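Local coordinates for protein glucose-6-phosphate dehydrogenase (Trypanosoma cruzi, PDB 5AQ1) that catalyses the NADP-dependent oxidation of glucose 6-phosphate, the first step of the pentose phosphate pathway, which supplies NADPH for redox balance, at residues V175-F183 with F201-I209; A291-L302 with N453-E462. One frame throughout, in Å; residues are numbered along the deposited sequence.

Following the chain from the N terminus, contact 1 closes first: strand 175-179 leads through helix 187-197 back to strand 206-208, a short loop at one edge of the parallel coenzyme-binding sheet. Contact 2 opens later, at helix 291-302, and closes only after 150 residues, which include seven strands of the large mixed sheet, when 453-462 returns at the start of helix 460-479. The two loops are in series, neither nested nor crossed, yet their centres lie about 13 Å apart. They meet where Arg-208 NH1 approaches Val-458 O and Glu-203 OE2 approaches Val-460 N, both probable hydrogen bonds, so the edge of the coenzyme domain is tied to the C-terminal domain.

Contact 1 of 2, residues V175-F183 with F201-I209; sequences VRLIVEKPF and FNERQVFRI. With NDP (NADPH dihydro-nicotinamide-adenine-dinucleotide phosphate), chain G; BG6 (6-O-phosphono-beta-D-glucopyranose), chain F.
Leu-177 sets its branched end over one face of the Phe-201 ring, a CH-pi contact in which CG stands 4.0 Å from the ring centroid and 18° off the normal. A leucine suits this place because its CG and CD2 can spread over a flat ring, while the buried phenylalanine packs further on Cys-159 of helix 155-165. Arg-208, on the same face of the sheet, is apolar for most of its length. Its CB lies 3.8 Å from CZ of Phe-183; CG, anti to the carbonyl carbon (chi1 -64°), runs alongside Val-179 and touches its CG2 at 3.5 Å; CD sits over a face of the Phe-183 ring, toward the rim. Extended to NE, the chain carries its guanidinium, one face of which lies on Val-206 CG1, to Glu-203. There NH1 and NH2 grip the carboxylate end-on, one nitrogen to each oxygen, with Arg-208 NH1 2.8 Å from Glu-203 OE2; NH1 also bonds to Val-458 O. The two segments run parallel here and share four backbone hydrogen bonds, as expected of the beta-alpha-beta unit that helix 187-197 completes in this Rossmann-type domain. On the opposite face, toward helix 441-451, Ile-178 CG2 meets Ile-209 CG1 at 3.4 Å, and the Phe-207 ring comes against the aliphatic part of Arg-176, whose NH1 bonds to Ala-449 O. Beyond the strand comes the Glu-Lys-Pro sequence, with a cis peptide before Pro-182. Water 1 joins Glu-180 OE1 and Lys-181 N to Ile-209 O, whereas Glu-180 OE2 turns to the hydroxyls of Tyr-147 and Tyr-442. Lys-181 serves both ligands: its carbonyl O accepts from NADPH O2D at 2.7 Å, and NZ donates to O2 of glucose 6-phosphate at 3.1 Å.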
# COMPACT_ATOMS: atom_id res chain seq x y z
N VAL B 175 36.99 1.54 -30.22
CA VAL B 175 37.99 1.63 -29.17
C VAL B 175 37.29 1.80 -27.83
O VAL B 175 36.41 2.65 -27.70
CB VAL B 175 38.95 2.81 -29.38
CG1 VAL B 175 40.05 2.80 -28.32
CG2 VAL B 175 39.56 2.77 -30.77
N ARG B 176 37.67 0.98 -26.85
CA ARG B 176 37.11 1.08 -25.51
C ARG B 176 38.23 1.14 -24.47
O ARG B 176 39.24 0.44 -24.59
CB ARG B 176 36.16 -0.08 -25.24
CG ARG B 176 34.86 0.04 -26.01
CD ARG B 176 34.03 -1.23 -25.98
NE ARG B 176 32.98 -1.19 -26.99
CZ ARG B 176 32.30 -2.24 -27.45
NH1 ARG B 176 32.53 -3.47 -26.98
NH2 ARG B 176 31.38 -2.07 -28.39
N LEU B 177 38.03 1.98 -23.46
CA LEU B 177 39.00 2.21 -22.40
C LEU B 177 38.45 1.69 -21.08
O LEU B 177 37.43 2.18 -20.60
CB LEU B 177 39.28 3.71 -22.25
CG LEU B 177 40.36 4.36 -23.10
CD1 LEU B 177 41.74 4.10 -22.51
CD2 LEU B 177 40.29 3.91 -24.55
N ILE B 178 39.12 0.71 -20.50
CA ILE B 178 38.81 0.29 -19.14
C ILE B 178 39.78 1.02 -18.20
O ILE B 178 41.00 0.92 -18.34
CB ILE B 178 38.90 -1.23 -18.97
CG1 ILE B 178 37.79 -1.91 -19.76
CG2 ILE B 178 38.78 -1.61 -17.50
CD1 ILE B 178 37.95 -3.41 -19.92
N VAL B 179 39.21 1.77 -17.25
CA VAL B 179 40.00 2.61 -16.35
C VAL B 179 39.66 2.29 -14.89
O VAL B 179 38.53 1.94 -14.57
CB VAL B 179 39.78 4.11 -16.65
CG1 VAL B 179 40.16 4.42 -18.09
CG2 VAL B 179 38.34 4.53 -16.41
N GLU B 180 40.66 2.42 -14.01
CA GLU B 180 40.53 2.02 -12.61
C GLU B 180 40.55 3.21 -11.66
O GLU B 180 41.06 4.28 -12.00
CB GLU B 180 41.67 1.06 -12.25
CG GLU B 180 41.57 -0.32 -12.87
CD GLU B 180 40.66 -1.28 -12.12
OE1 GLU B 180 40.38 -1.05 -10.91
OE2 GLU B 180 40.23 -2.28 -12.73
N LYS B 181 40.00 3.01 -10.47
CA LYS B 181 40.01 4.03 -9.41
C LYS B 181 41.43 4.11 -8.83
O LYS B 181 42.22 3.20 -9.04
CB LYS B 181 38.97 3.70 -8.34
CG LYS B 181 39.34 2.58 -7.37
CD LYS B 181 38.17 2.28 -6.44
CE LYS B 181 38.49 1.16 -5.46
NZ LYS B 181 39.29 1.61 -4.29
N PRO B 182 41.78 5.18 -8.11
CA PRO B 182 40.90 6.29 -7.75
C PRO B 182 40.58 7.24 -8.90
O PRO B 182 41.41 7.44 -9.79
CB PRO B 182 41.73 7.04 -6.70
CG PRO B 182 43.14 6.79 -7.10
CD PRO B 182 43.16 5.39 -7.64
N PHE B 183 39.37 7.80 -8.88
CA PHE B 183 38.98 8.86 -9.81
C PHE B 183 38.92 10.18 -9.05
O PHE B 183 37.85 10.64 -8.65
CB PHE B 183 37.62 8.54 -10.44
CG PHE B 183 37.55 7.20 -11.10
CD1 PHE B 183 38.15 6.98 -12.33
CD2 PHE B 183 36.88 6.14 -10.49
CE1 PHE B 183 38.09 5.74 -12.94
CE2 PHE B 183 36.81 4.90 -11.10
CZ PHE B 183 37.42 4.70 -12.33
N PHE B 201 38.20 11.21 -25.44
CA PHE B 201 37.31 10.07 -25.67
C PHE B 201 35.85 10.45 -25.46
O PHE B 201 35.54 11.32 -24.65
CB PHE B 201 37.64 8.93 -24.70
CG PHE B 201 39.03 8.38 -24.87
CD1 PHE B 201 39.30 7.46 -25.87
CD2 PHE B 201 40.05 8.77 -24.02
CE1 PHE B 201 40.58 6.94 -26.02
CE2 PHE B 201 41.33 8.26 -24.17
CZ PHE B 201 41.59 7.34 -25.17
N ASN B 202 34.96 9.78 -26.18
CA ASN B 202 33.53 9.86 -25.92
C ASN B 202 33.20 9.08 -24.66
O ASN B 202 33.92 8.15 -24.31
CB ASN B 202 32.72 9.27 -27.07
CG ASN B 202 32.87 10.04 -28.38
OD1 ASN B 202 32.54 9.50 -29.42
ND2 ASN B 202 33.38 11.28 -28.33
N GLU B 203 32.12 9.45 -24.00
CA GLU B 203 31.68 8.75 -22.79
C GLU B 203 31.31 7.30 -23.09
O GLU B 203 31.48 6.42 -22.25
CB GLU B 203 30.50 9.49 -22.15
CG GLU B 203 30.01 8.91 -20.83
CD GLU B 203 31.02 9.00 -19.70
OE1 GLU B 203 32.07 9.67 -19.85
OE2 GLU B 203 30.76 8.40 -18.64
N ARG B 204 30.81 7.06 -24.30
CA ARG B 204 30.53 5.70 -24.78
C ARG B 204 31.77 4.80 -24.78
O ARG B 204 31.66 3.59 -24.55
CB ARG B 204 29.95 5.76 -26.19
CG ARG B 204 28.49 6.18 -26.24
CD ARG B 204 27.91 5.95 -27.63
NE ARG B 204 28.77 6.47 -28.69
CZ ARG B 204 28.85 7.74 -29.08
NH1 ARG B 204 28.11 8.69 -28.50
NH2 ARG B 204 29.68 8.08 -30.06
N GLN B 205 32.94 5.38 -25.03
CA GLN B 205 34.19 4.62 -25.11
C GLN B 205 34.83 4.35 -23.75
O GLN B 205 35.66 3.45 -23.64
CB GLN B 205 35.20 5.36 -25.99
CG GLN B 205 34.75 5.54 -27.42
CD GLN B 205 35.72 6.39 -28.23
OE1 GLN B 205 36.10 7.48 -27.80
NE2 GLN B 205 36.10 5.90 -29.40
N VAL B 206 34.45 5.11 -22.73
CA VAL B 206 35.06 4.97 -21.41
C VAL B 206 34.26 4.01 -20.52
O VAL B 206 33.04 4.15 -20.37
CB VAL B 206 35.20 6.33 -20.70
CG1 VAL B 206 35.82 6.15 -19.32
CG2 VAL B 206 36.04 7.28 -21.54
N PHE B 207 34.96 3.05 -19.93
CA PHE B 207 34.38 2.04 -19.06
C PHE B 207 35.06 2.10 -17.70
O PHE B 207 36.07 1.43 -17.47
CB PHE B 207 34.54 0.66 -19.70
CG PHE B 207 33.59 0.41 -20.83
CD1 PHE B 207 33.76 1.06 -22.05
CD2 PHE B 207 32.52 -0.45 -20.68
CE1 PHE B 207 32.88 0.84 -23.09
CE2 PHE B 207 31.64 -0.68 -21.72
CZ PHE B 207 31.81 -0.03 -22.93
N ARG B 208 34.52 2.92 -16.80
CA ARG B 208 35.09 3.07 -15.46
C ARG B 208 34.73 1.89 -14.57
O ARG B 208 33.54 1.63 -14.32
CB ARG B 208 34.62 4.38 -14.82
CG ARG B 208 35.10 5.61 -15.55
CD ARG B 208 34.67 6.90 -14.87
NE ARG B 208 34.73 8.03 -15.78
CZ ARG B 208 33.85 8.26 -16.75
NH1 ARG B 208 32.83 7.43 -16.95
NH2 ARG B 208 34.00 9.32 -17.54
N ILE B 209 35.75 1.18 -14.09
CA ILE B 209 35.54 -0.00 -13.27
C ILE B 209 35.16 0.37 -11.84
O ILE B 209 35.80 1.22 -11.22
CB ILE B 209 36.82 -0.88 -13.19
CG1 ILE B 209 37.14 -1.50 -14.55
CG2 ILE B 209 36.66 -1.97 -12.13
CD1 ILE B 209 36.27 -2.68 -14.93
PA NDP G . 51.08 -0.92 -9.33
O1A NDP G . 51.64 -0.04 -8.24
O2A NDP G . 51.32 -2.42 -9.30
O5B NDP G . 51.57 -0.30 -10.73
C5B NDP G . 51.17 -0.91 -11.95
C4B NDP G . 52.29 -0.83 -12.98
O4B NDP G . 52.42 0.53 -13.39
C3B NDP G . 53.66 -1.27 -12.46
O3B NDP G . 53.97 -2.63 -12.77
C2B NDP G . 54.62 -0.33 -13.17
O2B NDP G . 55.04 -0.91 -14.40
C1B NDP G . 53.80 0.92 -13.45
N9A NDP G . 54.13 1.98 -12.46
C8A NDP G . 54.14 1.87 -11.12
N7A NDP G . 54.50 3.04 -10.54
C5A NDP G . 54.72 3.92 -11.53
C6A NDP G . 55.13 5.34 -11.63
N6A NDP G . 55.37 6.06 -10.51
N1A NDP G . 55.24 5.89 -12.87
C2A NDP G . 55.00 5.18 -13.99
N3A NDP G . 54.63 3.88 -13.97
C4A NDP G . 54.48 3.22 -12.79
O3 NDP G . 49.50 -0.63 -9.48
PN NDP G . 48.37 -1.76 -9.27
O1N NDP G . 48.52 -2.86 -10.29
O2N NDP G . 48.33 -2.12 -7.80
O5D NDP G . 47.04 -0.94 -9.63
C5D NDP G . 46.78 -0.45 -10.94
C4D NDP G . 45.55 0.45 -10.92
O4D NDP G . 44.41 -0.28 -10.46
C3D NDP G . 45.74 1.61 -9.96
O3D NDP G . 45.19 2.81 -10.52
C2D NDP G . 44.98 1.21 -8.71
O2D NDP G . 44.51 2.35 -7.98
C1D NDP G . 43.87 0.32 -9.28
N1N NDP G . 43.40 -0.66 -8.29
C2N NDP G . 44.10 -1.79 -8.06
C3N NDP G . 43.68 -2.73 -7.12
C7N NDP G . 44.48 -3.98 -6.89
O7N NDP G . 43.88 -5.01 -6.62
N7N NDP G . 45.81 -3.96 -6.97
C4N NDP G . 42.42 -2.52 -6.33
C5N NDP G . 41.76 -1.26 -6.67
C6N NDP G . 42.27 -0.40 -7.63
P2B NDP G . 56.40 -0.48 -15.15
O1X NDP G . 57.29 0.12 -14.10
O2X NDP G . 56.88 -1.82 -15.68
O3X NDP G . 55.95 0.50 -16.21
C1 BG6 F . 39.67 -2.45 -3.54
C2 BG6 F . 40.11 -1.54 -2.39
O1 BG6 F . 38.95 -1.69 -4.52
O5 BG6 F . 38.82 -3.48 -3.04
C3 BG6 F . 40.82 -2.38 -1.34
O2 BG6 F . 40.98 -0.51 -2.87
C4 BG6 F . 39.87 -3.48 -0.88
O3 BG6 F . 41.21 -1.58 -0.21
C5 BG6 F . 39.47 -4.33 -2.08
O4 BG6 F . 40.52 -4.28 0.11
C6 BG6 F . 38.55 -5.47 -1.67
O6 BG6 F . 38.03 -6.14 -2.82
P BG6 F . 37.31 -7.57 -2.66
O1P BG6 F . 36.23 -7.35 -1.63
O2P BG6 F . 36.77 -7.87 -4.03
O3P BG6 F . 38.44 -8.48 -2.22
O HOH W 1 38.36 0.72 -10.33

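Contact 2 of 2, residues A291-L302 with N453-E462; sequences AEDIRDEKVQVL and NSTNFVRVDE
Arg-295 and Arg-459 cross, with their guanidinium planes 65° apart: CB of Arg-459 lies over one face of the Arg-295 guanidinium and Ser-454 O over the opposite one. Arg-295, bent at chi3 (124°), holds Phe-457 O side-on, NE at 3.0 Å and NH2 at 3.1 Å. The carboxylates of Glu-292, Asp-296 and Asp-461 probably offset the closeness of the two cations. Glu-292 OE2 takes Arg-295 NH1 on its syn lone pair at 2.8 Å and Arg-459 NH1 on its anti lone pair at 3.1 Å. Arg-459 uses every edge of its guanidinium: NH1 and NH2 both reach Asp-296 OD1, and NE with NH2 grips Asp-461 side-on. Asp-296 OD2 turns to Arg-287 of the second subunit. Glu-462, extended, reaches Lys-298 of helix 291-302, its OE2 forming a salt bridge with Lys-298 NZ at 3.1 Å; Lys-298 NZ and Glu-462 OE2 are also both hydrogen-bonded to Gln-276. Arg-459 is at the N-cap position of helix 460-479, and Glu-462 OE1, three residues on, accepts Arg-459 N at 3.1 Å, beside a five-residue salt-bridge network that locks the helix start to helix 291-302.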
# COMPACT_ATOMS: atom_id res chain seq x y z
N ALA B 291 21.25 -0.12 -20.87
CA ALA B 291 22.27 0.39 -19.96
C ALA B 291 22.01 1.80 -19.45
O ALA B 291 22.15 2.07 -18.25
CB ALA B 291 23.63 0.34 -20.64
N GLU B 292 21.63 2.70 -20.35
CA GLU B 292 21.44 4.10 -19.99
C GLU B 292 20.17 4.33 -19.19
O GLU B 292 20.12 5.25 -18.37
CB GLU B 292 21.48 5.00 -21.24
CG GLU B 292 22.77 5.80 -21.40
CD GLU B 292 24.02 5.02 -21.07
OE1 GLU B 292 24.42 4.15 -21.87
OE2 GLU B 292 24.61 5.26 -19.99
N ASP B 293 19.14 3.52 -19.41
CA ASP B 293 17.93 3.60 -18.59
C ASP B 293 18.23 3.20 -17.14
O ASP B 293 17.69 3.80 -16.21
CB ASP B 293 16.81 2.73 -19.16
CG ASP B 293 16.06 3.40 -20.30
OD1 ASP B 293 16.16 4.64 -20.43
OD2 ASP B 293 15.36 2.70 -21.06
N ILE B 294 19.10 2.21 -16.96
CA ILE B 294 19.50 1.77 -15.62
C ILE B 294 20.42 2.80 -14.95
O ILE B 294 20.21 3.17 -13.80
CB ILE B 294 20.18 0.38 -15.65
CG1 ILE B 294 19.14 -0.69 -16.03
CG2 ILE B 294 20.80 0.05 -14.31
CD1 ILE B 294 19.73 -2.03 -16.42
N ARG B 295 21.42 3.27 -15.68
CA ARG B 295 22.35 4.26 -15.15
C ARG B 295 21.69 5.60 -14.83
O ARG B 295 22.07 6.26 -13.87
CB ARG B 295 23.49 4.49 -16.13
CG ARG B 295 24.62 3.49 -16.01
CD ARG B 295 25.40 3.43 -17.31
NE ARG B 295 26.82 3.68 -17.14
CZ ARG B 295 27.63 4.16 -18.09
NH1 ARG B 295 27.17 4.45 -19.30
NH2 ARG B 295 28.91 4.35 -17.82
N ASP B 296 20.71 5.99 -15.64
CA ASP B 296 19.91 7.19 -15.35
C ASP B 296 19.29 7.11 -13.96
O ASP B 296 19.36 8.06 -13.19
CB ASP B 296 18.80 7.38 -16.40
CG ASP B 296 19.30 8.05 -17.68
OD1 ASP B 296 20.52 8.23 -17.86
OD2 ASP B 296 18.45 8.39 -18.52
N GLU B 297 18.69 5.96 -13.63
CA GLU B 297 18.03 5.80 -12.33
C GLU B 297 19.03 5.82 -11.18
O GLU B 297 18.71 6.33 -10.10
CB GLU B 297 17.22 4.50 -12.28
CG GLU B 297 16.02 4.45 -13.22
CD GLU B 297 15.04 5.59 -13.05
OE1 GLU B 297 14.96 6.17 -11.94
OE2 GLU B 297 14.34 5.91 -14.02
N LYS B 298 20.21 5.27 -11.40
CA LYS B 298 21.26 5.27 -10.38
C LYS B 298 21.72 6.70 -10.10
O LYS B 298 21.89 7.07 -8.94
CB LYS B 298 22.44 4.39 -10.81
CG LYS B 298 22.09 2.92 -10.91
CD LYS B 298 23.18 2.11 -11.60
CE LYS B 298 24.37 1.87 -10.69
NZ LYS B 298 25.49 1.21 -11.41
N VAL B 299 21.90 7.50 -11.15
CA VAL B 299 22.28 8.90 -10.99
C VAL B 299 21.17 9.68 -10.29
O VAL B 299 21.44 10.48 -9.40
CB VAL B 299 22.59 9.58 -12.34
CG1 VAL B 299 22.81 11.07 -12.16
CG2 VAL B 299 23.82 8.95 -12.98
N GLN B 300 19.93 9.43 -10.71
CA GLN B 300 18.76 10.14 -10.19
C GLN B 300 18.67 10.02 -8.67
O GLN B 300 18.49 11.02 -7.98
CB GLN B 300 17.50 9.58 -10.84
CG GLN B 300 16.18 10.20 -10.40
CD GLN B 300 16.12 11.69 -10.64
OE1 GLN B 300 16.75 12.20 -11.56
NE2 GLN B 300 15.36 12.41 -9.81
N VAL B 301 18.79 8.80 -8.15
CA VAL B 301 18.67 8.56 -6.71
C VAL B 301 19.88 9.08 -5.93
O VAL B 301 19.72 9.60 -4.82
CB VAL B 301 18.38 7.07 -6.38
CG1 VAL B 301 19.60 6.18 -6.62
CG2 VAL B 301 17.90 6.92 -4.95
N LEU B 302 21.07 8.95 -6.49
CA LEU B 302 22.27 9.45 -5.81
C LEU B 302 22.24 10.97 -5.62
O LEU B 302 22.72 11.47 -4.61
CB LEU B 302 23.55 9.04 -6.56
CG LEU B 302 24.01 7.58 -6.42
CD1 LEU B 302 25.35 7.41 -7.10
CD2 LEU B 302 24.10 7.13 -4.97
N ASN B 453 28.26 -3.32 -23.37
CA ASN B 453 27.23 -3.04 -22.40
C ASN B 453 27.80 -2.24 -21.23
O ASN B 453 28.58 -2.76 -20.43
CB ASN B 453 26.61 -4.35 -21.89
CG ASN B 453 25.51 -4.13 -20.87
OD1 ASN B 453 25.14 -3.00 -20.57
ND2 ASN B 453 24.98 -5.22 -20.34
N SER B 454 27.37 -0.98 -21.12
CA SER B 454 27.88 -0.06 -20.09
C SER B 454 27.14 -0.12 -18.76
O SER B 454 27.46 0.65 -17.86
CB SER B 454 27.84 1.37 -20.62
OG SER B 454 28.66 1.50 -21.77
N THR B 455 26.17 -1.02 -18.62
CA THR B 455 25.32 -1.08 -17.43
C THR B 455 26.11 -1.03 -16.12
O THR B 455 25.79 -0.23 -15.24
CB THR B 455 24.46 -2.36 -17.43
OG1 THR B 455 23.60 -2.37 -18.58
CG2 THR B 455 23.60 -2.45 -16.17
N ASN B 456 27.13 -1.87 -16.02
CA ASN B 456 27.89 -2.03 -14.77
C ASN B 456 29.22 -1.28 -14.76
O ASN B 456 30.23 -1.80 -14.29
CB ASN B 456 28.11 -3.53 -14.51
CG ASN B 456 26.81 -4.26 -14.24
OD1 ASN B 456 25.97 -3.79 -13.48
ND2 ASN B 456 26.65 -5.43 -14.86
N PHE B 457 29.20 -0.06 -15.28
CA PHE B 457 30.37 0.80 -15.32
C PHE B 457 29.95 2.20 -14.91
O PHE B 457 28.87 2.65 -15.25
CB PHE B 457 30.99 0.80 -16.71
CG PHE B 457 31.55 -0.52 -17.12
CD1 PHE B 457 30.77 -1.46 -17.76
CD2 PHE B 457 32.87 -0.84 -16.83
CE1 PHE B 457 31.29 -2.69 -18.13
CE2 PHE B 457 33.40 -2.07 -17.20
CZ PHE B 457 32.61 -2.99 -17.85
N VAL B 458 30.84 2.90 -14.20
CA VAL B 458 30.49 4.16 -13.56
C VAL B 458 30.49 5.29 -14.58
O VAL B 458 31.52 5.62 -15.16
CB VAL B 458 31.45 4.50 -12.40
CG1 VAL B 458 30.95 5.71 -11.63
CG2 VAL B 458 31.61 3.31 -11.47
N ARG B 459 29.32 5.89 -14.79
CA ARG B 459 29.18 6.98 -15.75
C ARG B 459 29.73 8.27 -15.15
O ARG B 459 29.86 8.39 -13.93
CB ARG B 459 27.71 7.15 -16.16
CG ARG B 459 27.53 7.76 -17.54
CD ARG B 459 26.10 7.60 -18.04
NE ARG B 459 25.15 8.41 -17.29
CZ ARG B 459 23.83 8.33 -17.40
NH1 ARG B 459 23.27 7.45 -18.24
NH2 ARG B 459 23.05 9.12 -16.67
N VAL B 460 30.09 9.22 -16.01
CA VAL B 460 30.74 10.46 -15.56
C VAL B 460 29.90 11.22 -14.53
O VAL B 460 30.44 11.71 -13.54
CB VAL B 460 31.14 11.37 -16.76
CG1 VAL B 460 29.92 11.87 -17.53
CG2 VAL B 460 31.99 12.54 -16.28
N ASP B 461 28.60 11.31 -14.77
CA ASP B 461 27.69 12.03 -13.86
C ASP B 461 27.37 11.21 -12.61
O ASP B 461 27.15 11.76 -11.54
CB ASP B 461 26.40 12.47 -14.60
CG ASP B 461 25.62 11.30 -15.18
OD1 ASP B 461 26.21 10.23 -15.47
OD2 ASP B 461 24.39 11.45 -15.38
N GLU B 462 27.33 9.89 -12.77
CA GLU B 462 27.20 8.95 -11.65
C GLU B 462 28.34 9.12 -10.65
O GLU B 462 28.13 9.12 -9.44
CB GLU B 462 27.19 7.52 -12.20
CG GLU B 462 26.90 6.41 -11.21
CD GLU B 462 26.85 5.04 -11.87
OE1 GLU B 462 26.87 4.97 -13.12
OE2 GLU B 462 26.78 4.02 -11.15
O HOH W 2 24.70 -1.28 -12.73
O HOH W 3 26.46 2.17 -13.63